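Local coordinates for protein endo-alpha-(1->5)-L-arabinanase (Bacillus licheniformis, PDB 6B7K) that probably hydrolyses internal alpha-(1->5)-arabinofuranosidic linkages in arabinans, as a calcium-binding glycoside hydrolase of family 43, at residues D18-D23 against G43-K48; I27-T32 against R115-Q120; Y202-V207 against Q296-Y301. All blocks are in the same frame, centred on the assembly; numbering follows the deposited sequence.

In the fold
Contacts 1 and 2 share the sheet built from strands 25-29, 32-38, 44-49 and 54-61; their centres lie about 15 Å apart, and they touch where Lys48 CB packs 4.2 Å from Thr32 CG2. Their segments alternate along the chain, in the order 18-23, 27-32, 43-48 and 115-120. Contact 3 comes later, about 26 Å from contact 1 and 27 Å from contact 2, centre to centre, and joins the sheet of strand 202-209 to that of strand 299-300. The pattern fits the five-bladed beta-propeller of family 43: contacts 2 and 3 bridge successive sheets, whereas contact 1 ties strand 44-49 to the segment that ends at Asp23, the predicted proton acceptor.

Contact 1 (D18-D23 against G43-K48); sequences DNFIHD and GLRVIK
Arg45 of strand 44-49 extends to the loop 18-23, which its side chain meets from CG to NH2. CG stands anti to the backbone N (chi1 175°) and the chain runs extended to NE, carrying the guanidinium to the loop. On the way CG passes Ile21 CD1 at 4.1 Å and CD lies 4.0 Å from Phe20 CD2. Arg45 NE comes to the edge of the Phe20 ring, near its plane, 3.5 Å from Phe20 CD2, with ring and guanidinium planes 49° apart. NE donates to Phe20 O at 2.9 Å, and NH2 to that same Phe20 O at 3.2 Å. This side-on grip keeps the oxygen within 2° of the guanidinium plane, both nitrogens approaching from one face of the carbonyl plane. NH2 also forms a salt bridge with Asp18 OD1 at 2.8 Å, bent and therefore weak as a hydrogen bond. Ile47 CG2 lies over one face of the guanidinium, displaced toward its rim. A leucine in place of Arg45 would probably leave Phe20 O without both donors and Asp18 without this countercharge. The Asp18 carboxylate probably stabilises the buried guanidinium and Phe20 O takes two of its N-H groups, consistent with holding the loop just ahead of Asp23, the predicted proton acceptor.

Contact 2 (I27-T32 against R115-Q120); sequences IKEGNT and RISSGQ
Glu29 OE1 accepts the backbone N-H of Ile116 at 2.9 Å, the shortest polar bond between 27-32 and 115-120. The amide arrives on the syn side of the carboxylate, 17° out of its plane. The second oxygen turns to the next residue: Ser117 N and Ser117 OG each give Glu29 OE2 a weak bond, both at 3.4 Å. Glu29 spans the distance with CG anti to the backbone N (chi1 173°) and the chain extended beyond it. The carboxylate therefore meets the first amides of the 3-10 segment 116-118, whose N-H groups would probably favour a negative charge there. Arg115 contributes its aliphatic part, CG lying 3.4 Å from Glu29 OE2, while its NH1 remains 5.3 Å from that oxygen. Beside these polar bonds, Ile27 CG2 packs on Ile116 CD1 at 3.7 Å, and both isoleucines also touch Phe36 and Ile85. Within 115-120 the turn is closed by Arg115 O, which accepts from Ser118 N and Ser118 OG; Ser118 OG accepts from Gln120 N, an ST turn. The arrangement joins the first hairpin, closed by a type II' turn from Glu29 to Thr32, to the loop between strands 106-113 and 122-130, as expected between adjacent blades of a beta-propeller.

Contact 3 (Y202-V207 against Q296-Y301); sequences YYYLFV and QGWPTY
Tyr204 and Phe206 both set CG beside the backbone N and anti to the carbonyl carbon (chi1 -67° and -59°), and being two residues apart on strand 202-209 they send their rings from the same side of it to Pro299. The proline CG lies 3.5 Å and its CB 3.7 Å from Phe206 CZ, the two side chains running past each other in opposite directions. Its CD lies 3.9 Å from Tyr204 CD2. CB and CG of the proline meet Phe206 most closely, while CD and CG meet Tyr204. Farther out, Tyr204 CE2 approaches Trp298 CE3 at 4.4 Å, although the CB of Trp298 points away from strand 202-209. The phenol then extends past the tryptophan backbone until Tyr204 OH is 2.6 Å from Gly297 O. Around these residues, Trp293 meets the Tyr204 ring edge-to-face, Leu291 touches both Phe206 and Pro299, and Arg226 forms cation-pi contacts with Trp298 and Tyr202. The side chain of Phe206 lies about 7 Å from that of the calcium ligand Asp264. Here the edge strand 299-300, at the C-terminal end, is seated against the preceding sheet, a largely apolar interface of the kind that joins neighbouring blades in the five-bladed propeller of family 43.

Contact 1 (D18-D23 against G43-K48)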
# COMPACT_ATOMS: atom_id res chain seq x y z
N ASP A 18 -5.40 12.35 16.57
CA ASP A 18 -6.28 11.73 15.58
C ASP A 18 -5.44 10.79 14.70
O ASP A 18 -5.22 11.02 13.51
CB ASP A 18 -6.99 12.79 14.76
CG ASP A 18 -8.15 12.25 13.96
OD1 ASP A 18 -8.37 11.02 13.98
OD2 ASP A 18 -8.86 13.05 13.30
N ASN A 19 -4.98 9.71 15.32
CA ASN A 19 -4.05 8.78 14.70
C ASN A 19 -4.73 7.53 14.15
O ASN A 19 -4.07 6.51 13.92
CB ASN A 19 -2.96 8.38 15.70
CG ASN A 19 -3.52 7.72 16.94
OD1 ASN A 19 -4.68 7.93 17.31
ND2 ASN A 19 -2.70 6.90 17.60
N PHE A 20 -6.05 7.59 13.93
CA PHE A 20 -6.75 6.47 13.32
C PHE A 20 -6.43 6.42 11.83
O PHE A 20 -6.47 7.44 11.14
CB PHE A 20 -8.26 6.59 13.52
CG PHE A 20 -9.06 5.67 12.64
CD1 PHE A 20 -9.29 4.36 13.01
CD2 PHE A 20 -9.59 6.12 11.44
CE1 PHE A 20 -10.03 3.51 12.20
CE2 PHE A 20 -10.32 5.28 10.63
CZ PHE A 20 -10.54 3.97 11.01
N ILE A 21 -6.12 5.22 11.33
CA ILE A 21 -5.80 5.03 9.92
C ILE A 21 -6.02 3.57 9.57
O ILE A 21 -6.07 2.71 10.45
CB ILE A 21 -4.35 5.48 9.60
CG1 ILE A 21 -4.21 5.82 8.12
CG2 ILE A 21 -3.36 4.39 9.99
CD1 ILE A 21 -5.16 6.90 7.66
N HIS A 22 -6.17 3.29 8.28
CA HIS A 22 -6.22 1.92 7.79
C HIS A 22 -5.69 1.92 6.37
O HIS A 22 -6.11 2.73 5.54
CB HIS A 22 -7.64 1.36 7.84
CG HIS A 22 -7.69 -0.13 7.91
ND1 HIS A 22 -7.91 -0.92 6.81
CD2 HIS A 22 -7.54 -0.98 8.96
CE1 HIS A 22 -7.90 -2.19 7.17
NE2 HIS A 22 -7.67 -2.25 8.47
N ASP A 23 -4.75 1.01 6.09
CA ASP A 23 -4.05 0.92 4.81
C ASP A 23 -3.34 2.24 4.50
O ASP A 23 -3.67 2.90 3.52
CB ASP A 23 -5.04 0.56 3.69
CG ASP A 23 -5.90 -0.63 4.04
OD1 ASP A 23 -5.35 -1.68 4.45
OD2 ASP A 23 -7.14 -0.53 3.92
N GLY A 43 -14.81 8.42 0.30
CA GLY A 43 -13.56 8.87 -0.28
C GLY A 43 -12.31 8.30 0.36
O GLY A 43 -12.24 7.11 0.66
N LEU A 44 -11.30 9.15 0.57
CA LEU A 44 -10.00 8.75 1.08
C LEU A 44 -9.63 9.61 2.27
O LEU A 44 -9.82 10.83 2.25
CB LEU A 44 -8.93 8.86 -0.01
CG LEU A 44 -9.07 7.90 -1.18
CD1 LEU A 44 -8.13 8.29 -2.31
CD2 LEU A 44 -8.80 6.47 -0.73
N ARG A 45 -9.09 8.97 3.31
CA ARG A 45 -8.76 9.65 4.56
C ARG A 45 -7.34 10.21 4.51
O ARG A 45 -6.41 9.53 4.05
CB ARG A 45 -8.91 8.69 5.74
CG ARG A 45 -8.48 9.25 7.08
CD ARG A 45 -9.07 8.44 8.22
NE ARG A 45 -8.47 8.78 9.51
CZ ARG A 45 -8.82 9.84 10.24
NH1 ARG A 45 -9.75 10.68 9.80
NH2 ARG A 45 -8.22 10.07 11.40
N VAL A 46 -7.19 11.45 4.96
CA VAL A 46 -5.90 12.12 5.03
C VAL A 46 -5.74 12.72 6.41
O VAL A 46 -6.66 13.38 6.92
CB VAL A 46 -5.76 13.20 3.95
CG1 VAL A 46 -4.42 13.91 4.08
CG2 VAL A 46 -5.90 12.60 2.56
N ILE A 47 -4.59 12.49 7.03
CA ILE A 47 -4.24 13.12 8.30
C ILE A 47 -2.84 13.71 8.18
O ILE A 47 -1.99 13.18 7.47
CB ILE A 47 -4.34 12.14 9.49
CG1 ILE A 47 -3.53 10.87 9.23
CG2 ILE A 47 -5.79 11.79 9.76
CD1 ILE A 47 -3.63 9.86 10.35
N LYS A 48 -2.63 14.82 8.87
CA LYS A 48 -1.41 15.61 8.75
C LYS A 48 -0.68 15.67 10.08
O LYS A 48 -1.26 15.40 11.14
CB LYS A 48 -1.74 17.03 8.26
CG LYS A 48 -2.79 17.74 9.11
CD LYS A 48 -3.28 19.03 8.47
CE LYS A 48 -2.16 20.05 8.38
NZ LYS A 48 -2.67 21.37 7.92

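Contact 2 (I27-T32 against R115-Q120)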
# COMPACT_ATOMS: atom_id res chain seq x y z
N ILE A 27 3.69 10.29 3.01
CA ILE A 27 4.39 11.24 2.16
C ILE A 27 4.69 12.45 3.04
O ILE A 27 4.23 12.54 4.18
CB ILE A 27 3.56 11.62 0.91
CG1 ILE A 27 4.39 12.43 -0.11
CG2 ILE A 27 2.30 12.37 1.31
CD1 ILE A 27 5.66 11.75 -0.57
N LYS A 28 5.47 13.40 2.51
CA LYS A 28 5.98 14.50 3.32
C LYS A 28 6.30 15.66 2.38
O LYS A 28 7.29 15.59 1.64
CB LYS A 28 7.20 14.06 4.11
CG LYS A 28 7.58 14.95 5.26
CD LYS A 28 8.92 14.51 5.81
CE LYS A 28 9.38 15.39 6.96
NZ LYS A 28 9.28 16.84 6.64
N GLU A 29 5.47 16.70 2.41
CA GLU A 29 5.66 17.88 1.58
C GLU A 29 6.06 19.04 2.48
O GLU A 29 5.30 19.42 3.38
CB GLU A 29 4.38 18.21 0.80
CG GLU A 29 4.44 19.52 0.04
CD GLU A 29 3.10 19.88 -0.59
OE1 GLU A 29 2.73 19.26 -1.61
OE2 GLU A 29 2.42 20.78 -0.06
N GLY A 30 7.23 19.61 2.23
CA GLY A 30 7.77 20.58 3.16
C GLY A 30 8.06 19.92 4.48
O GLY A 30 8.60 18.81 4.55
N ASN A 31 7.69 20.61 5.57
CA ASN A 31 7.83 20.06 6.91
C ASN A 31 6.60 19.28 7.37
O ASN A 31 6.58 18.81 8.51
CB ASN A 31 8.12 21.18 7.91
CG ASN A 31 9.61 21.45 8.06
OD1 ASN A 31 10.44 20.56 7.86
ND2 ASN A 31 9.95 22.68 8.42
N THR A 32 5.59 19.13 6.51
CA THR A 32 4.32 18.53 6.90
C THR A 32 4.25 17.09 6.41
O THR A 32 4.42 16.82 5.22
CB THR A 32 3.15 19.33 6.34
OG1 THR A 32 3.24 20.69 6.78
CG2 THR A 32 1.83 18.73 6.82
N ARG A 115 0.62 19.91 -5.82
CA ARG A 115 0.92 20.29 -4.44
C ARG A 115 -0.22 19.82 -3.56
O ARG A 115 -1.36 20.28 -3.73
CB ARG A 115 1.13 21.80 -4.31
CG ARG A 115 1.31 22.27 -2.88
CD ARG A 115 1.70 23.74 -2.83
NE ARG A 115 0.71 24.59 -3.48
CZ ARG A 115 -0.32 25.16 -2.86
NH1 ARG A 115 -0.51 24.97 -1.56
NH2 ARG A 115 -1.16 25.92 -3.54
N ILE A 116 0.07 18.90 -2.63
CA ILE A 116 -0.97 18.32 -1.80
C ILE A 116 -1.70 19.40 -1.00
O ILE A 116 -2.91 19.31 -0.78
CB ILE A 116 -0.37 17.24 -0.88
CG1 ILE A 116 0.21 16.10 -1.73
CG2 ILE A 116 -1.41 16.71 0.09
CD1 ILE A 116 0.82 14.98 -0.92
N SER A 117 -0.97 20.44 -0.57
CA SER A 117 -1.58 21.47 0.26
C SER A 117 -2.58 22.34 -0.50
O SER A 117 -3.30 23.12 0.13
CB SER A 117 -0.49 22.36 0.88
OG SER A 117 0.08 23.22 -0.09
N SER A 118 -2.66 22.21 -1.83
CA SER A 118 -3.71 22.91 -2.56
C SER A 118 -5.06 22.22 -2.40
O SER A 118 -6.10 22.87 -2.55
CB SER A 118 -3.35 23.01 -4.04
OG SER A 118 -3.58 21.78 -4.71
N GLY A 119 -5.06 20.92 -2.10
CA GLY A 119 -6.30 20.18 -1.97
C GLY A 119 -7.06 19.95 -3.26
O GLY A 119 -8.18 19.44 -3.22
N GLN A 120 -6.48 20.31 -4.40
CA GLN A 120 -7.12 20.19 -5.70
C GLN A 120 -6.49 19.02 -6.44
O GLN A 120 -5.30 19.06 -6.79
CB GLN A 120 -6.96 21.49 -6.49
CG GLN A 120 -7.35 21.40 -7.96
CD GLN A 120 -7.17 22.73 -8.68
OE1 GLN A 120 -6.71 23.71 -8.10
NE2 GLN A 120 -7.54 22.77 -9.96

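Contact 3 (Y202-V207 against Q296-Y301)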
# COMPACT_ATOMS: atom_id res chain seq x y z
N TYR A 202 19.36 -4.05 -4.92
CA TYR A 202 18.26 -4.99 -4.73
C TYR A 202 16.93 -4.25 -4.64
O TYR A 202 16.85 -3.14 -4.10
CB TYR A 202 18.46 -5.82 -3.46
CG TYR A 202 19.47 -6.93 -3.60
CD1 TYR A 202 19.17 -8.08 -4.33
CD2 TYR A 202 20.72 -6.84 -3.01
CE1 TYR A 202 20.09 -9.10 -4.46
CE2 TYR A 202 21.65 -7.86 -3.13
CZ TYR A 202 21.33 -8.99 -3.86
OH TYR A 202 22.25 -10.00 -4.00
N TYR A 203 15.89 -4.87 -5.19
CA TYR A 203 14.51 -4.42 -5.01
C TYR A 203 13.90 -5.21 -3.86
O TYR A 203 14.03 -6.44 -3.81
CB TYR A 203 13.69 -4.63 -6.29
CG TYR A 203 14.14 -3.79 -7.47
CD1 TYR A 203 13.67 -2.49 -7.64
CD2 TYR A 203 15.01 -4.30 -8.42
CE1 TYR A 203 14.07 -1.72 -8.72
CE2 TYR A 203 15.42 -3.54 -9.50
CZ TYR A 203 14.94 -2.25 -9.65
OH TYR A 203 15.34 -1.49 -10.72
N TYR A 204 13.24 -4.51 -2.94
CA TYR A 204 12.68 -5.11 -1.74
C TYR A 204 11.16 -5.02 -1.79
O TYR A 204 10.59 -3.94 -1.63
CB TYR A 204 13.22 -4.44 -0.48
CG TYR A 204 14.69 -4.67 -0.26
CD1 TYR A 204 15.64 -3.86 -0.88
CD2 TYR A 204 15.15 -5.70 0.55
CE1 TYR A 204 16.99 -4.06 -0.69
CE2 TYR A 204 16.49 -5.91 0.75
CZ TYR A 204 17.41 -5.09 0.13
OH TYR A 204 18.76 -5.29 0.32
N LEU A 205 10.50 -6.16 -1.99
CA LEU A 205 9.05 -6.23 -2.00
C LEU A 205 8.55 -6.55 -0.59
O LEU A 205 8.80 -7.64 -0.07
CB LEU A 205 8.57 -7.28 -3.00
CG LEU A 205 7.09 -7.67 -2.88
CD1 LEU A 205 6.19 -6.47 -3.12
CD2 LEU A 205 6.74 -8.80 -3.84
N PHE A 206 7.87 -5.59 0.03
CA PHE A 206 7.15 -5.83 1.27
C PHE A 206 5.72 -6.22 0.95
O PHE A 206 5.14 -5.73 -0.03
CB PHE A 206 7.16 -4.59 2.17
CG PHE A 206 8.53 -4.11 2.55
CD1 PHE A 206 9.28 -3.35 1.67
CD2 PHE A 206 9.06 -4.41 3.79
CE1 PHE A 206 10.54 -2.89 2.03
CE2 PHE A 206 10.31 -3.96 4.15
CZ PHE A 206 11.05 -3.20 3.27
N VAL A 207 5.14 -7.11 1.77
CA VAL A 207 3.76 -7.55 1.60
C VAL A 207 3.14 -7.74 2.98
O VAL A 207 3.82 -7.71 4.01
CB VAL A 207 3.65 -8.86 0.79
CG1 VAL A 207 4.10 -8.67 -0.66
CG2 VAL A 207 4.43 -9.97 1.46
N GLN A 296 23.59 -7.32 5.73
CA GLN A 296 23.31 -7.89 4.42
C GLN A 296 22.32 -7.06 3.61
O GLN A 296 21.86 -7.52 2.56
CB GLN A 296 22.78 -9.32 4.57
CG GLN A 296 23.82 -10.35 4.98
CD GLN A 296 24.22 -10.21 6.44
OE1 GLN A 296 23.43 -9.75 7.27
NE2 GLN A 296 25.45 -10.60 6.75
N GLY A 297 21.97 -5.87 4.09
CA GLY A 297 21.04 -5.02 3.38
C GLY A 297 19.58 -5.36 3.56
O GLY A 297 18.73 -4.77 2.88
N TRP A 298 19.25 -6.28 4.47
CA TRP A 298 17.86 -6.63 4.70
C TRP A 298 17.18 -5.60 5.61
O TRP A 298 17.82 -5.03 6.50
CB TRP A 298 17.75 -8.01 5.33
CG TRP A 298 18.21 -9.11 4.42
CD1 TRP A 298 19.44 -9.69 4.39
CD2 TRP A 298 17.43 -9.78 3.42
NE1 TRP A 298 19.49 -10.67 3.43
CE2 TRP A 298 18.26 -10.74 2.82
CE3 TRP A 298 16.11 -9.65 2.96
CZ2 TRP A 298 17.82 -11.58 1.79
CZ3 TRP A 298 15.68 -10.48 1.94
CH2 TRP A 298 16.53 -11.43 1.37
N PRO A 299 15.89 -5.36 5.42
CA PRO A 299 15.20 -4.35 6.24
C PRO A 299 14.97 -4.85 7.66
O PRO A 299 14.49 -5.97 7.87
CB PRO A 299 13.86 -4.14 5.51
CG PRO A 299 14.00 -4.86 4.19
CD PRO A 299 15.00 -5.94 4.40
N THR A 300 15.34 -4.02 8.64
CA THR A 300 15.08 -4.29 10.04
C THR A 300 14.63 -3.00 10.71
O THR A 300 14.80 -1.90 10.18
CB THR A 300 16.31 -4.85 10.77
OG1 THR A 300 17.36 -3.87 10.78
CG2 THR A 300 16.82 -6.13 10.10
N TYR A 301 14.06 -3.14 11.91
CA TYR A 301 13.61 -2.00 12.69
C TYR A 301 14.76 -1.36 13.46
O TYR A 301 15.69 -2.05 13.89
CB TYR A 301 12.50 -2.41 13.66
CG TYR A 301 11.13 -2.50 13.03
CD1 TYR A 301 10.72 -1.58 12.08
CD2 TYR A 301 10.24 -3.51 13.39
CE1 TYR A 301 9.46 -1.65 11.51
CE2 TYR A 301 8.98 -3.59 12.83
CZ TYR A 301 8.60 -2.66 11.88
OH TYR A 301 7.35 -2.74 11.32